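PDB 3ZMR: xyloglucan-specific endo-beta-1,4-glucanase BoGH5A, which cleaves the beta-1,4-glucan backbone of xyloglucan internally, with retention of configuration, to release xyloglucan oligosaccharides in a human gut bacterium. Local coordinates for residues A[24-38]-A[50-62]. Sequence-based numbering, arbitrary orientation.
Sequences SRQTIQIDGPAEWHI and TIGEGKQYVNITV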
# COMPACT_ATOMS: atom_id res chain seq x y z
N SER A 24 -2.88 11.90 -19.35
CA SER A 24 -2.40 13.26 -19.57
C SER A 24 -3.23 13.99 -20.62
O SER A 24 -4.08 13.39 -21.29
CB SER A 24 -0.93 13.28 -19.97
OG SER A 24 -0.75 12.78 -21.27
N ARG A 25 -2.96 15.28 -20.77
CA ARG A 25 -3.71 16.12 -21.68
C ARG A 25 -2.78 17.04 -22.46
O ARG A 25 -1.70 17.40 -21.99
CB ARG A 25 -4.76 16.96 -20.92
CG ARG A 25 -4.23 18.22 -20.25
CD ARG A 25 -4.07 18.15 -18.75
NE ARG A 25 -3.69 19.48 -18.26
CZ ARG A 25 -2.49 19.87 -17.82
NH1 ARG A 25 -1.47 19.02 -17.73
NH2 ARG A 25 -2.31 21.15 -17.44
N GLN A 26 -3.24 17.44 -23.65
CA GLN A 26 -2.57 18.41 -24.50
C GLN A 26 -3.62 19.36 -25.04
O GLN A 26 -4.65 18.94 -25.59
CB GLN A 26 -1.81 17.76 -25.66
CG GLN A 26 -0.64 16.90 -25.18
CD GLN A 26 0.02 16.12 -26.30
OE1 GLN A 26 -0.03 16.51 -27.46
NE2 GLN A 26 0.65 15.02 -25.94
N THR A 27 -3.32 20.65 -24.92
CA THR A 27 -4.17 21.69 -25.49
C THR A 27 -3.76 21.93 -26.95
O THR A 27 -2.57 22.17 -27.27
CB THR A 27 -4.07 23.00 -24.70
OG1 THR A 27 -4.46 22.78 -23.36
CG2 THR A 27 -4.96 24.09 -25.29
N ILE A 28 -4.74 21.84 -27.84
CA ILE A 28 -4.57 22.18 -29.24
C ILE A 28 -5.46 23.37 -29.58
O ILE A 28 -6.27 23.81 -28.77
CB ILE A 28 -4.83 20.96 -30.17
CG1 ILE A 28 -6.33 20.60 -30.24
CG2 ILE A 28 -3.95 19.80 -29.73
CD1 ILE A 28 -6.64 19.53 -31.27
N GLN A 29 -5.29 23.90 -30.79
CA GLN A 29 -6.12 25.01 -31.26
C GLN A 29 -6.82 24.63 -32.56
O GLN A 29 -6.21 24.16 -33.50
CB GLN A 29 -5.31 26.30 -31.41
CG GLN A 29 -6.15 27.56 -31.61
CD GLN A 29 -5.32 28.82 -31.64
OE1 GLN A 29 -4.35 28.93 -32.41
NE2 GLN A 29 -5.69 29.80 -30.83
N ILE A 30 -8.12 24.88 -32.57
CA ILE A 30 -8.98 24.72 -33.75
C ILE A 30 -9.32 26.13 -34.28
O ILE A 30 -9.84 26.95 -33.54
CB ILE A 30 -10.30 24.00 -33.40
CG1 ILE A 30 -10.03 22.66 -32.69
CG2 ILE A 30 -11.17 23.83 -34.64
CD1 ILE A 30 -9.02 21.74 -33.38
N ASP A 31 -9.01 26.41 -35.54
CA ASP A 31 -9.33 27.70 -36.16
C ASP A 31 -10.47 27.48 -37.14
O ASP A 31 -10.26 27.27 -38.34
CB ASP A 31 -8.09 28.27 -36.85
CG ASP A 31 -8.24 29.72 -37.27
OD1 ASP A 31 -9.32 30.32 -37.09
OD2 ASP A 31 -7.25 30.29 -37.78
N GLY A 32 -11.69 27.53 -36.63
CA GLY A 32 -12.86 27.14 -37.43
C GLY A 32 -13.94 28.19 -37.64
O GLY A 32 -13.85 29.31 -37.17
N PRO A 33 -15.00 27.81 -38.36
CA PRO A 33 -16.10 28.73 -38.68
C PRO A 33 -17.09 28.88 -37.54
O PRO A 33 -16.78 28.50 -36.40
CB PRO A 33 -16.75 28.08 -39.90
CG PRO A 33 -16.50 26.62 -39.71
CD PRO A 33 -15.17 26.50 -39.02
N ALA A 34 -18.27 29.42 -37.85
CA ALA A 34 -19.31 29.70 -36.86
C ALA A 34 -19.72 28.47 -36.06
O ALA A 34 -20.11 28.58 -34.88
CB ALA A 34 -20.54 30.32 -37.53
N GLU A 35 -19.63 27.32 -36.72
CA GLU A 35 -19.95 26.04 -36.09
C GLU A 35 -19.04 24.92 -36.61
O GLU A 35 -18.86 24.73 -37.81
CB GLU A 35 -21.41 25.68 -36.35
CG GLU A 35 -21.89 24.43 -35.62
CD GLU A 35 -23.36 24.17 -35.90
OE1 GLU A 35 -23.98 24.97 -36.64
OE2 GLU A 35 -23.87 23.16 -35.39
N TRP A 36 -18.46 24.17 -35.68
CA TRP A 36 -17.74 22.95 -36.02
C TRP A 36 -17.94 21.91 -34.94
O TRP A 36 -18.50 22.19 -33.87
CB TRP A 36 -16.26 23.23 -36.29
CG TRP A 36 -15.57 24.12 -35.24
CD1 TRP A 36 -15.30 25.46 -35.37
CD2 TRP A 36 -15.07 23.75 -33.94
NE1 TRP A 36 -14.68 25.94 -34.27
CE2 TRP A 36 -14.51 24.93 -33.37
CE3 TRP A 36 -15.02 22.56 -33.21
CZ2 TRP A 36 -13.92 24.95 -32.11
CZ3 TRP A 36 -14.46 22.59 -31.93
CH2 TRP A 36 -13.91 23.77 -31.40
N HIS A 37 -17.50 20.70 -35.23
CA HIS A 37 -17.75 19.54 -34.39
C HIS A 37 -16.50 18.68 -34.26
O HIS A 37 -15.66 18.64 -35.15
CB HIS A 37 -18.86 18.69 -34.97
CG HIS A 37 -20.17 19.41 -35.12
ND1 HIS A 37 -21.16 19.33 -34.16
CD2 HIS A 37 -20.66 20.19 -36.11
CE1 HIS A 37 -22.21 20.04 -34.57
NE2 HIS A 37 -21.92 20.57 -35.74
N ILE A 38 -16.37 18.03 -33.11
CA ILE A 38 -15.31 17.06 -32.84
C ILE A 38 -15.84 15.74 -32.26
O ILE A 38 -16.65 15.72 -31.37
CB ILE A 38 -14.28 17.64 -31.85
CG1 ILE A 38 -13.61 18.87 -32.46
CG2 ILE A 38 -13.22 16.58 -31.49
CD1 ILE A 38 -12.62 19.55 -31.52
N THR A 50 -17.30 18.94 -27.98
CA THR A 50 -18.01 18.19 -29.04
C THR A 50 -18.46 19.14 -30.14
O THR A 50 -18.48 18.79 -31.32
CB THR A 50 -19.26 17.46 -28.50
OG1 THR A 50 -20.18 18.40 -27.93
CG2 THR A 50 -18.89 16.45 -27.46
N ILE A 51 -18.90 20.32 -29.75
CA ILE A 51 -19.31 21.36 -30.67
C ILE A 51 -18.56 22.64 -30.29
O ILE A 51 -18.27 22.90 -29.10
CB ILE A 51 -20.84 21.57 -30.66
CG1 ILE A 51 -21.26 22.57 -31.75
CG2 ILE A 51 -21.31 22.01 -29.30
CD1 ILE A 51 -22.74 22.49 -32.10
N GLY A 52 -18.20 23.41 -31.31
CA GLY A 52 -17.39 24.60 -31.15
C GLY A 52 -17.70 25.69 -32.15
O GLY A 52 -18.44 25.49 -33.11
N GLU A 53 -17.13 26.86 -31.88
CA GLU A 53 -17.24 28.06 -32.69
C GLU A 53 -15.89 28.77 -32.71
O GLU A 53 -15.20 28.89 -31.68
CB GLU A 53 -18.26 29.07 -32.13
CG GLU A 53 -19.46 28.47 -31.44
CD GLU A 53 -20.20 29.52 -30.65
OE1 GLU A 53 -20.36 30.65 -31.17
OE2 GLU A 53 -20.59 29.22 -29.51
N GLY A 54 -15.55 29.28 -33.87
CA GLY A 54 -14.40 30.15 -34.02
C GLY A 54 -13.10 29.46 -33.67
O GLY A 54 -12.91 28.27 -33.93
N LYS A 55 -12.22 30.26 -33.07
CA LYS A 55 -10.85 29.88 -32.82
C LYS A 55 -10.71 29.56 -31.33
O LYS A 55 -10.71 30.44 -30.47
CB LYS A 55 -9.91 31.01 -33.23
CG LYS A 55 -8.44 30.67 -33.25
CD LYS A 55 -7.66 31.83 -33.86
CE LYS A 55 -6.19 31.50 -33.99
NZ LYS A 55 -5.51 32.58 -34.76
N GLN A 56 -10.62 28.26 -31.05
CA GLN A 56 -10.79 27.69 -29.70
C GLN A 56 -9.64 26.82 -29.26
O GLN A 56 -9.14 25.99 -30.02
CB GLN A 56 -12.04 26.80 -29.72
CG GLN A 56 -12.45 26.18 -28.39
CD GLN A 56 -12.86 27.23 -27.39
OE1 GLN A 56 -13.67 28.10 -27.70
NE2 GLN A 56 -12.31 27.16 -26.19
N TYR A 57 -9.25 26.97 -27.99
CA TYR A 57 -8.37 26.00 -27.35
C TYR A 57 -9.15 24.78 -26.88
O TYR A 57 -10.10 24.90 -26.07
CB TYR A 57 -7.58 26.60 -26.19
CG TYR A 57 -6.46 27.52 -26.64
CD1 TYR A 57 -5.45 27.06 -27.50
CD2 TYR A 57 -6.40 28.82 -26.18
CE1 TYR A 57 -4.43 27.90 -27.88
CE2 TYR A 57 -5.36 29.65 -26.56
CZ TYR A 57 -4.39 29.18 -27.44
OH TYR A 57 -3.35 30.01 -27.83
N VAL A 58 -8.78 23.62 -27.42
CA VAL A 58 -9.45 22.36 -27.17
C VAL A 58 -8.44 21.39 -26.57
O VAL A 58 -7.31 21.29 -27.04
CB VAL A 58 -10.03 21.75 -28.48
CG1 VAL A 58 -10.64 20.36 -28.26
CG2 VAL A 58 -11.08 22.69 -29.06
N ASN A 59 -8.86 20.69 -25.52
CA ASN A 59 -8.01 19.68 -24.90
C ASN A 59 -8.26 18.29 -25.44
O ASN A 59 -9.40 17.87 -25.63
CB ASN A 59 -8.16 19.69 -23.39
CG ASN A 59 -7.24 20.68 -22.72
OD1 ASN A 59 -6.95 21.76 -23.24
ND2 ASN A 59 -6.80 20.31 -21.55
N ILE A 60 -7.17 17.61 -25.74
CA ILE A 60 -7.22 16.18 -26.05
C ILE A 60 -6.59 15.45 -24.86
O ILE A 60 -5.44 15.74 -24.49
CB ILE A 60 -6.47 15.85 -27.37
CG1 ILE A 60 -7.05 16.66 -28.54
CG2 ILE A 60 -6.54 14.35 -27.65
CD1 ILE A 60 -8.54 16.47 -28.81
N THR A 61 -7.37 14.56 -24.25
CA THR A 61 -7.01 13.88 -23.01
C THR A 61 -7.04 12.37 -23.23
O THR A 61 -7.99 11.82 -23.80
CB THR A 61 -7.95 14.28 -21.86
OG1 THR A 61 -8.02 15.71 -21.78
CG2 THR A 61 -7.46 13.72 -20.50
N VAL A 62 -6.00 11.70 -22.76
CA VAL A 62 -5.94 10.26 -22.82
C VAL A 62 -5.99 9.67 -21.42
O VAL A 62 -5.39 10.22 -20.47
CB VAL A 62 -4.69 9.73 -23.57
CG1 VAL A 62 -4.69 10.22 -25.03
CG2 VAL A 62 -3.38 10.09 -22.86
O HOH W 1 -7.94 29.75 -29.19
O HOH W 2 -21.28 17.44 -32.27
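The indole of W36 lies flat against G52, whose CA sits 3.4 Å from the centroid of the six-membered ring, almost on the ring normal: a CH-pi contact that the bare glycine permits, since a CB there would run into the ring. I30 CG2 presses on the opposite face, over the ring centre, so the ring is clamped between strand 51-52 of one sheet and strand 24-31 of the other. At the ring edge Q56 CB abuts W36 CZ2, and W36 NE1 donates to G54 O (2.9 Å), a carbonyl that also accepts G32 N from above its plane. W36 CG stands between its own backbone N and carbonyl carbon (chi1 47°), which swings the indole over G52. Cutting W36 back to an alanine is likely to open a gap between I30 and G52 and to cost G54 O one of its two bonds.

Beside the indole in the same core, V58 makes a bump with two sides: CG2 touches I30 CG1 and W36 CH2 (both 3.8 Å), while CG1 meets I38 CD1. I28 CD1 reaches I60 CG1 next to it, and V75 and V77 of strand 71-78 help close this layer.

On the outer face of 24-31 and 55-62 the fillers are polar. The Q29 amide lies over the Y57 ring, the planes only 7° apart, and its NE2 gives a bond to a water that in turn reaches K55 O. T27 OG1 donates to N59 OD1 (2.7 Å) from above the carbonyl plane, and T27 CG2 rests 3.7 Å from Y57 CD1.

Backbone pairing is antiparallel throughout, but shifts by two residues at the turns between D31 and W36, so 24-31 pairs with 55-62 and 36-38 with 51-52 in separate sheets. Two sheets packed face to face around the W36 indole and the aliphatic side chains beside it form the beta-sandwich of the BACON domain, far from the catalytic barrel's glycan pocket.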